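Local coordinates for protein ABC transporter (Caldanaerobius, PDB 4G68) that probably binds xylan-derived oligosaccharides outside the cell and hands them to the membrane components of an ABC transporter, at residues Leu258-Ala263 against Asn279-Ala284; Thr191-Gly196 against Met204-Met209; Asp222-Lys227 against Ile394-Asp399. All coordinates share one frame; numbering follows the deposited sequence.

Interaction 1 of 3, residues Leu258-Ala263 against Asn279-Ala284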
loop_
_atom_site.group_PDB
_atom_site.type_symbol
_atom_site.label_atom_id
_atom_site.label_comp_id
_atom_site.label_asym_id
_atom_site.label_seq_id
_atom_site.Cartn_x
_atom_site.Cartn_y
_atom_site.Cartn_z
ATOM N N LEU C 258 17.562 5.838 2.078
ATOM C CA LEU C 258 16.557 6.716 1.520
ATOM C C LEU C 258 15.146 6.177 1.837
ATOM O O LEU C 258 14.935 4.937 1.974
ATOM C CB LEU C 258 16.777 6.948 -0.004
ATOM C CG LEU C 258 17.343 8.273 -0.592
ATOM C CD1 LEU C 258 18.572 8.886 0.096
ATOM C CD2 LEU C 258 17.614 8.103 -2.083
ATOM N N THR C 259 14.224 7.119 2.010
ATOM C CA THR C 259 12.819 6.833 2.363
ATOM C C THR C 259 11.987 6.616 1.108
ATOM O O THR C 259 12.470 6.850 0.009
ATOM C CB THR C 259 12.192 7.988 3.150
ATOM O OG1 THR C 259 12.107 9.152 2.325
ATOM C CG2 THR C 259 12.989 8.298 4.433
ATOM N N ARG C 260 10.738 6.165 1.264
ATOM C CA ARG C 260 9.819 6.062 0.119
ATOM C C ARG C 260 9.734 7.423 -0.633
ATOM O O ARG C 260 9.819 7.447 -1.859
ATOM C CB ARG C 260 8.431 5.618 0.614
ATOM C CG ARG C 260 7.349 5.452 -0.472
ATOM C CD ARG C 260 6.555 6.737 -0.761
ATOM N NE ARG C 260 5.854 7.250 0.403
ATOM C CZ ARG C 260 4.613 6.901 0.760
ATOM N NH1 ARG C 260 3.884 5.996 0.042
ATOM N NH2 ARG C 260 4.082 7.459 1.865
ATOM N N ASP C 261 9.528 8.504 0.124
ATOM C CA ASP C 261 9.337 9.858 -0.462
ATOM C C ASP C 261 10.572 10.373 -1.222
ATOM O O ASP C 261 10.445 11.099 -2.196
ATOM C CB ASP C 261 8.984 10.881 0.610
ATOM C CG ASP C 261 7.570 10.714 1.175
ATOM O OD1 ASP C 261 6.798 9.842 0.739
ATOM O OD2 ASP C 261 7.241 11.491 2.088
ATOM N N GLU C 262 11.768 10.027 -0.751
ATOM C CA GLU C 262 12.994 10.333 -1.467
ATOM C C GLU C 262 13.071 9.516 -2.757
ATOM O O GLU C 262 13.584 9.968 -3.767
ATOM C CB GLU C 262 14.209 10.084 -0.576
ATOM C CG GLU C 262 14.219 11.079 0.607
ATOM C CD GLU C 262 15.476 11.081 1.451
ATOM O OE1 GLU C 262 15.809 10.078 2.095
ATOM O OE2 GLU C 262 16.106 12.142 1.526
ATOM N N ALA C 263 12.550 8.292 -2.714
ATOM C CA ALA C 263 12.546 7.458 -3.909
ATOM C C ALA C 263 11.565 7.941 -4.990
ATOM O O ALA C 263 11.931 8.020 -6.158
ATOM C CB ALA C 263 12.269 6.010 -3.533
ATOM N N ASN C 279 0.050 1.255 -5.669
ATOM C CA ASN C 279 -0.640 2.165 -6.545
ATOM C C ASN C 279 -0.701 3.626 -5.961
ATOM O O ASN C 279 -0.878 4.587 -6.718
ATOM C CB ASN C 279 -2.062 1.630 -6.695
ATOM C CG ASN C 279 -2.745 1.541 -5.354
ATOM O OD1 ASN C 279 -2.357 0.731 -4.484
ATOM N ND2 ASN C 279 -3.663 2.462 -5.119
ATOM N N PHE C 280 -0.631 3.773 -4.613
ATOM C CA PHE C 280 -0.845 5.088 -3.914
ATOM C C PHE C 280 0.288 6.046 -4.243
ATOM O O PHE C 280 0.129 7.311 -4.165
ATOM C CB PHE C 280 -0.868 4.914 -2.378
ATOM C CG PHE C 280 0.090 3.827 -1.885
ATOM C CD1 PHE C 280 1.466 4.124 -1.683
ATOM C CD2 PHE C 280 -0.401 2.554 -1.568
ATOM C CE1 PHE C 280 2.316 3.125 -1.202
ATOM C CE2 PHE C 280 0.435 1.550 -1.134
ATOM C CZ PHE C 280 1.797 1.847 -0.930
ATOM N N ASP C 281 1.419 5.438 -4.644
ATOM C CA ASP C 281 2.573 6.214 -5.107
ATOM C C ASP C 281 2.367 6.870 -6.444
ATOM O O ASP C 281 3.089 7.799 -6.798
ATOM C CB ASP C 281 3.872 5.388 -5.046
ATOM C CG ASP C 281 4.343 5.170 -3.598
ATOM O OD1 ASP C 281 3.863 5.908 -2.672
ATOM O OD2 ASP C 281 5.202 4.263 -3.431
ATOM N N ALA C 282 1.359 6.443 -7.191
ATOM C CA ALA C 282 1.044 7.095 -8.500
ATOM C C ALA C 282 0.971 8.563 -8.451
ATOM O O ALA C 282 1.531 9.212 -9.335
ATOM C CB ALA C 282 -0.238 6.564 -9.084
ATOM N N ALA C 283 0.309 9.106 -7.416
ATOM C CA ALA C 283 0.065 10.563 -7.322
ATOM C C ALA C 283 1.362 11.359 -7.302
ATOM O O ALA C 283 1.373 12.441 -7.834
ATOM C CB ALA C 283 -0.789 10.919 -6.093
ATOM N N ALA C 284 2.441 10.794 -6.730
ATOM C CA ALA C 284 3.781 11.484 -6.731
ATOM C C ALA C 284 4.321 11.675 -8.141
ATOM O O ALA C 284 5.221 12.501 -8.356
ATOM C CB ALA C 284 4.799 10.722 -5.883
#
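Arg260 and Asp281 meet with their flat ends turned steeply against each other, the guanidinium and carboxylate planes 73° apart. NH1 of Arg260 lies 2.7 Å from OD1 of Asp281, a salt bridge whose hydrogen bond is bent (N-H...O 129°) and therefore weak, so charge attraction probably contributes more than directed bonding. The arginine leaves its helix with CG anti to the backbone N (chi1 -180°). A bend at chi2 lays CD of Arg260 beside the carboxylate, 3.4 Å from OD1 of Asp281, and a further bend at chi3 sets the direction of NE and the guanidinium. NE of Arg260 turns back to its own helix, 2.8 Å from OD1 of Asp261, giving a three-residue salt-bridge network in which one cation is shared by two aspartates. This happens in the first turn of helix 260-268, where Thr259 is the N-cap and forms a capping box with Glu262, whose N donates to Thr259 OG1 at 3.2 Å. Phe280 stands beside the arginine, its CE1 at the guanidinium edge and 3.5 Å from NH1 of Arg260. OD2 of Asp281 is hydrogen-bonded to the hydroxyl of Tyr275, and Trp201 of helix 201-215 touches both Arg260 and Phe280.

Interaction 2 of 3, residues Thr191-Gly196 against Met204-Met209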
loop_
_atom_site.group_PDB
_atom_site.type_symbol
_atom_site.label_atom_id
_atom_site.label_comp_id
_atom_site.label_asym_id
_atom_site.label_seq_id
_atom_site.Cartn_x
_atom_site.Cartn_y
_atom_site.Cartn_z
ATOM N N THR C 191 20.072 4.460 -13.409
ATOM C CA THR C 191 19.515 3.767 -12.232
ATOM C C THR C 191 18.255 2.972 -12.647
ATOM O O THR C 191 17.259 3.582 -13.067
ATOM C CB THR C 191 19.155 4.802 -11.113
ATOM O OG1 THR C 191 20.314 5.555 -10.761
ATOM C CG2 THR C 191 18.658 4.132 -9.862
ATOM N N PRO C 192 18.294 1.622 -12.551
ATOM C CA PRO C 192 17.176 0.818 -13.063
ATOM C C PRO C 192 15.949 1.027 -12.200
ATOM O O PRO C 192 14.890 1.189 -12.720
ATOM C CB PRO C 192 17.683 -0.638 -12.869
ATOM C CG PRO C 192 19.157 -0.483 -13.041
ATOM C CD PRO C 192 19.472 0.776 -12.275
ATOM N N PHE C 193 16.106 0.957 -10.881
ATOM C CA PHE C 193 14.975 1.154 -9.991
ATOM C C PHE C 193 15.304 2.278 -9.007
ATOM O O PHE C 193 16.396 2.277 -8.417
ATOM C CB PHE C 193 14.705 -0.100 -9.138
ATOM C CG PHE C 193 13.852 -1.153 -9.799
ATOM C CD1 PHE C 193 12.445 -1.215 -9.574
ATOM C CD2 PHE C 193 14.437 -2.149 -10.582
ATOM C CE1 PHE C 193 11.683 -2.207 -10.200
ATOM C CE2 PHE C 193 13.663 -3.164 -11.145
ATOM C CZ PHE C 193 12.300 -3.205 -10.938
ATOM N N ALA C 194 14.360 3.209 -8.816
ATOM C CA ALA C 194 14.423 4.133 -7.688
ATOM C C ALA C 194 13.842 3.403 -6.515
ATOM O O ALA C 194 12.631 3.191 -6.505
ATOM C CB ALA C 194 13.593 5.384 -7.951
ATOM N N LEU C 195 14.675 3.012 -5.541
ATOM C CA LEU C 195 14.103 2.461 -4.259
ATOM C C LEU C 195 14.574 3.227 -2.978
ATOM O O LEU C 195 15.771 3.502 -2.847
ATOM C CB LEU C 195 14.335 0.955 -4.151
ATOM C CG LEU C 195 14.064 0.260 -2.814
ATOM C CD1 LEU C 195 12.565 0.275 -2.434
ATOM C CD2 LEU C 195 14.641 -1.142 -2.744
ATOM N N GLY C 196 13.640 3.560 -2.043
ATOM C CA GLY C 196 14.034 3.998 -0.722
ATOM C C GLY C 196 13.718 2.961 0.345
ATOM O O GLY C 196 12.538 2.776 0.687
ATOM N N MET C 204 10.102 -4.422 1.035
ATOM C CA MET C 204 9.367 -5.574 1.474
ATOM C C MET C 204 8.336 -5.929 0.359
ATOM O O MET C 204 8.263 -7.038 -0.019
ATOM C CB MET C 204 8.690 -5.203 2.809
ATOM C CG MET C 204 8.320 -6.349 3.701
ATOM S SD MET C 204 6.680 -6.130 4.502
ATOM C CE MET C 204 5.700 -5.802 3.005
ATOM N N TRP C 205 7.521 -4.970 -0.096
ATOM C CA TRP C 205 6.748 -5.122 -1.403
ATOM C C TRP C 205 7.366 -5.978 -2.543
ATOM O O TRP C 205 6.670 -6.845 -3.186
ATOM C CB TRP C 205 6.343 -3.735 -1.922
ATOM C CG TRP C 205 5.140 -3.248 -1.178
ATOM C CD1 TRP C 205 5.037 -2.993 0.196
ATOM C CD2 TRP C 205 3.792 -3.028 -1.710
ATOM N NE1 TRP C 205 3.731 -2.691 0.536
ATOM C CE2 TRP C 205 2.942 -2.695 -0.555
ATOM C CE3 TRP C 205 3.209 -3.138 -2.960
ATOM C CZ2 TRP C 205 1.596 -2.388 -0.705
ATOM C CZ3 TRP C 205 1.877 -2.843 -3.112
ATOM C CH2 TRP C 205 1.069 -2.494 -2.009
ATOM N N TYR C 206 8.649 -5.718 -2.833
ATOM C CA TYR C 206 9.380 -6.452 -3.838
ATOM C C TYR C 206 9.414 -7.901 -3.436
ATOM O O TYR C 206 9.049 -8.764 -4.261
ATOM C CB TYR C 206 10.828 -5.899 -3.973
ATOM C CG TYR C 206 10.998 -4.575 -4.643
ATOM C CD1 TYR C 206 11.871 -4.466 -5.727
ATOM C CD2 TYR C 206 10.417 -3.399 -4.143
ATOM C CE1 TYR C 206 12.074 -3.262 -6.351
ATOM C CE2 TYR C 206 10.647 -2.163 -4.753
ATOM C CZ TYR C 206 11.494 -2.115 -5.850
ATOM O OH TYR C 206 11.737 -0.929 -6.541
ATOM N N TYR C 207 9.815 -8.181 -2.181
ATOM C CA TYR C 207 9.966 -9.594 -1.756
ATOM C C TYR C 207 8.621 -10.301 -1.713
ATOM O O TYR C 207 8.457 -11.381 -2.260
ATOM C CB TYR C 207 10.628 -9.729 -0.330
ATOM C CG TYR C 207 10.593 -11.157 0.057
ATOM C CD1 TYR C 207 11.620 -12.022 -0.324
ATOM C CD2 TYR C 207 9.474 -11.695 0.688
ATOM C CE1 TYR C 207 11.533 -13.396 -0.034
ATOM C CE2 TYR C 207 9.356 -13.044 0.945
ATOM C CZ TYR C 207 10.402 -13.897 0.613
ATOM O OH TYR C 207 10.271 -15.235 0.935
ATOM N N ASP C 208 7.647 -9.701 -1.015
ATOM C CA ASP C 208 6.251 -10.217 -1.074
ATOM C C ASP C 208 5.746 -10.567 -2.471
ATOM O O ASP C 208 5.194 -11.665 -2.675
ATOM C CB ASP C 208 5.269 -9.242 -0.435
ATOM C CG ASP C 208 5.529 -9.023 1.028
ATOM O OD1 ASP C 208 6.451 -9.640 1.539
ATOM O OD2 ASP C 208 4.826 -8.192 1.669
ATOM N N MET C 209 5.925 -9.625 -3.412
ATOM C CA MET C 209 5.436 -9.851 -4.783
ATOM C C MET C 209 6.094 -11.064 -5.396
ATOM O O MET C 209 5.422 -11.869 -6.048
ATOM C CB MET C 209 5.680 -8.675 -5.745
ATOM C CG MET C 209 5.847 -9.222 -7.199
ATOM S SD MET C 209 4.220 -9.750 -7.837
ATOM C CE MET C 209 3.295 -8.294 -7.308
#
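Tyr206 reaches from helix 201-215 toward Phe193 and Leu195, two residues of the chain that leads up to that helix. From CB, its CG lies anti to the carbonyl carbon (chi1 -73°), which sends the ring outward to the neighbouring chain. One edge of the ring faces Phe193 and the other Leu195: CE1 of Tyr206 comes 3.8 Å from CD1 of Phe193, while CE2 of Tyr206 lies 3.9 Å from CD1 of Leu195, so the phenol is flanked by an aromatic and an aliphatic neighbour. CZ of Tyr206 is 3.9 Å from CD1 of Phe193. At the tip, OH of Tyr206 sits 3.1 Å from CD1 of Phe193 and 4.0 Å from CB of Leu195. CD1 of Phe193 comes to the edge of the Tyr206 ring, near its plane; the Phe193 and Tyr206 rings have centroids 5.6 Å apart and planes at 59°. Met245 of helix 233-248 touches both aromatic residues, and Phe276 meets the Tyr206 ring edge-to-face. The contact thus joins the chain before helix 201-215 to that helix within the hydrophobic core of a solute-binding protein lobe. Tyr206 meets 191-196 by van der Waals contact, with no hydrogen bond between the two segments, so the contact probably rests on shape and burial of apolar surface.

Interaction 3 of 3, residues Asp222-Lys227 against Ile394-Asp399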
loop_
_atom_site.group_PDB
_atom_site.type_symbol
_atom_site.label_atom_id
_atom_site.label_comp_id
_atom_site.label_asym_id
_atom_site.label_seq_id
_atom_site.Cartn_x
_atom_site.Cartn_y
_atom_site.Cartn_z
ATOM N N ASP C 222 -1.194 -19.269 3.776
ATOM C CA ASP C 222 -0.933 -20.380 4.697
ATOM C C ASP C 222 0.300 -20.179 5.567
ATOM O O ASP C 222 0.300 -20.572 6.731
ATOM C CB ASP C 222 -0.817 -21.708 3.917
ATOM C CG ASP C 222 -2.144 -22.220 3.457
ATOM O OD1 ASP C 222 -3.158 -21.661 3.943
ATOM O OD2 ASP C 222 -2.192 -23.181 2.652
ATOM N N ALA C 223 1.357 -19.594 5.006
ATOM C CA ALA C 223 2.533 -19.301 5.782
ATOM C C ALA C 223 2.198 -18.201 6.771
ATOM O O ALA C 223 2.621 -18.264 7.939
ATOM C CB ALA C 223 3.695 -18.886 4.889
ATOM N N LEU C 224 1.410 -17.220 6.326
ATOM C CA LEU C 224 1.113 -16.058 7.168
ATOM C C LEU C 224 0.129 -16.421 8.298
ATOM O O LEU C 224 0.138 -15.778 9.354
ATOM C CB LEU C 224 0.605 -14.866 6.344
ATOM C CG LEU C 224 1.545 -14.267 5.293
ATOM C CD1 LEU C 224 0.799 -13.270 4.439
ATOM C CD2 LEU C 224 2.755 -13.603 5.916
ATOM N N ASN C 225 -0.697 -17.433 8.042
ATOM C CA ASN C 225 -1.688 -17.957 8.984
ATOM C C ASN C 225 -1.132 -19.085 9.901
ATOM O O ASN C 225 -1.865 -19.663 10.715
ATOM C CB ASN C 225 -2.887 -18.506 8.204
ATOM C CG ASN C 225 -3.880 -17.452 7.842
ATOM O OD1 ASN C 225 -4.198 -16.635 8.662
ATOM N ND2 ASN C 225 -4.430 -17.524 6.622
ATOM N N GLY C 226 0.157 -19.396 9.762
ATOM C CA GLY C 226 0.760 -20.550 10.449
ATOM C C GLY C 226 0.347 -21.961 10.028
ATOM O O GLY C 226 0.632 -22.928 10.774
ATOM N N LYS C 227 -0.298 -22.109 8.865
ATOM C CA LYS C 227 -0.737 -23.412 8.315
ATOM C C LYS C 227 0.376 -24.095 7.506
ATOM O O LYS C 227 0.288 -25.279 7.188
ATOM C CB LYS C 227 -1.969 -23.252 7.407
ATOM C CG LYS C 227 -3.226 -22.767 8.111
ATOM C CD LYS C 227 -3.893 -23.939 8.827
ATOM C CE LYS C 227 -5.206 -23.512 9.482
ATOM N NZ LYS C 227 -6.444 -23.723 8.667
ATOM N N ILE C 394 1.117 -5.354 6.660
ATOM C CA ILE C 394 -0.316 -5.078 6.960
ATOM C C ILE C 394 -1.043 -6.348 7.343
ATOM O O ILE C 394 -2.097 -6.248 7.994
ATOM C CB ILE C 394 -1.098 -4.576 5.735
ATOM C CG1 ILE C 394 -0.664 -3.182 5.324
ATOM C CG2 ILE C 394 -2.632 -4.629 5.962
ATOM C CD1 ILE C 394 -1.345 -2.734 4.040
ATOM N N TYR C 395 -0.590 -7.519 6.846
ATOM C CA TYR C 395 -1.319 -8.813 7.086
ATOM C C TYR C 395 -0.877 -9.411 8.453
ATOM O O TYR C 395 -1.695 -9.832 9.269
ATOM C CB TYR C 395 -1.136 -9.837 5.922
ATOM C CG TYR C 395 -2.057 -11.070 5.934
ATOM C CD1 TYR C 395 -3.214 -11.103 5.129
ATOM C CD2 TYR C 395 -1.790 -12.180 6.752
ATOM C CE1 TYR C 395 -4.083 -12.206 5.128
ATOM C CE2 TYR C 395 -2.646 -13.294 6.778
ATOM C CZ TYR C 395 -3.774 -13.312 5.941
ATOM O OH TYR C 395 -4.626 -14.419 5.938
ATOM N N LEU C 396 0.428 -9.452 8.693
ATOM C CA LEU C 396 0.963 -9.790 9.990
ATOM C C LEU C 396 0.826 -8.563 10.856
ATOM O O LEU C 396 0.567 -7.481 10.334
ATOM C CB LEU C 396 2.441 -10.163 9.829
ATOM C CG LEU C 396 2.715 -11.302 8.845
ATOM C CD1 LEU C 396 4.200 -11.414 8.503
ATOM C CD2 LEU C 396 2.217 -12.657 9.386
ATOM N N SER C 397 0.993 -8.711 12.172
ATOM C CA SER C 397 1.014 -7.524 13.048
ATOM C C SER C 397 2.173 -7.624 14.013
ATOM O O SER C 397 2.802 -8.680 14.118
ATOM C CB SER C 397 -0.292 -7.355 13.832
ATOM O OG SER C 397 -0.718 -8.597 14.373
ATOM N N GLY C 398 2.454 -6.495 14.666
ATOM C CA GLY C 398 3.359 -6.405 15.788
ATOM C C GLY C 398 4.755 -6.834 15.448
ATOM O O GLY C 398 5.371 -6.385 14.449
ATOM N N ASP C 399 5.228 -7.752 16.279
ATOM C CA ASP C 399 6.552 -8.322 16.169
ATOM C C ASP C 399 6.767 -9.177 14.922
ATOM O O ASP C 399 7.893 -9.228 14.397
ATOM C CB ASP C 399 6.877 -9.107 17.459
ATOM C CG ASP C 399 6.833 -8.207 18.720
ATOM O OD1 ASP C 399 6.918 -6.965 18.570
ATOM O OD2 ASP C 399 6.739 -8.732 19.854
#
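Asn225 ND2 donates to the hydroxyl oxygen of Tyr395 over 3.2 Å, but the bond is weak, bent to 121° at the hydrogen. The amide and ring planes stand 67° apart, and OD1 of Asn225 lies near the plane of the ring at its edge, 3.5 Å from the OH of Tyr395. The greater part of the contact is apolar. CB of Leu224 is 3.6 Å from CD2 of Tyr395, and CD1 of Leu224 reaches the same ring carbon at the same distance, so one side chain touches the ring at two points. The tyrosine is brought there by a CG that lies anti to the backbone N (chi1 -168°), with the ring reaching across the end of helix 217-224. The other branch of Leu224, CD2, turns to Leu396 and meets its CD2 at 3.6 Å, the two leucine side chains crossing at about a right angle. Replacing Tyr395 by an alanine would probably strip Leu224 of its ring neighbour and leave Asn225 ND2 without this acceptor. Phe230 also touches Leu224, and Pro390 touches Tyr395. Just after Asn225, Gly226 adopts positive phi, with Lys227 N bonded to Asp222 O at 2.7 Å and Gly226 N to Ala223 O. These two bonds complete a Schellman motif, the classic C-terminal helix cap, here ending helix 217-224 where it meets the turn between helices 392-395 and 398-412.

Overall arrangement
Interactions 1 and 2 are neighbours, with centres 11 Å apart, and they touch directly: CB of Ala263 packs 3.2 Å from N of Gly196, and O of Ala263 lies 3.6 Å from CB of Ala194. Helix 201-215 is a further tie, carrying Tyr206 of interaction 2 while its Trp201 rests on Arg260 and Phe280 of interaction 1. Interaction 3 lies farther off, its centre about 21 Å from that of interaction 2 and about 25 Å from that of interaction 1, on the opposite side of the chain's centre from the latter. Helix 217-224, which follows helix 201-215 in sequence, leads to it. Interaction 1 is nested within the long loop that interaction 3 closes.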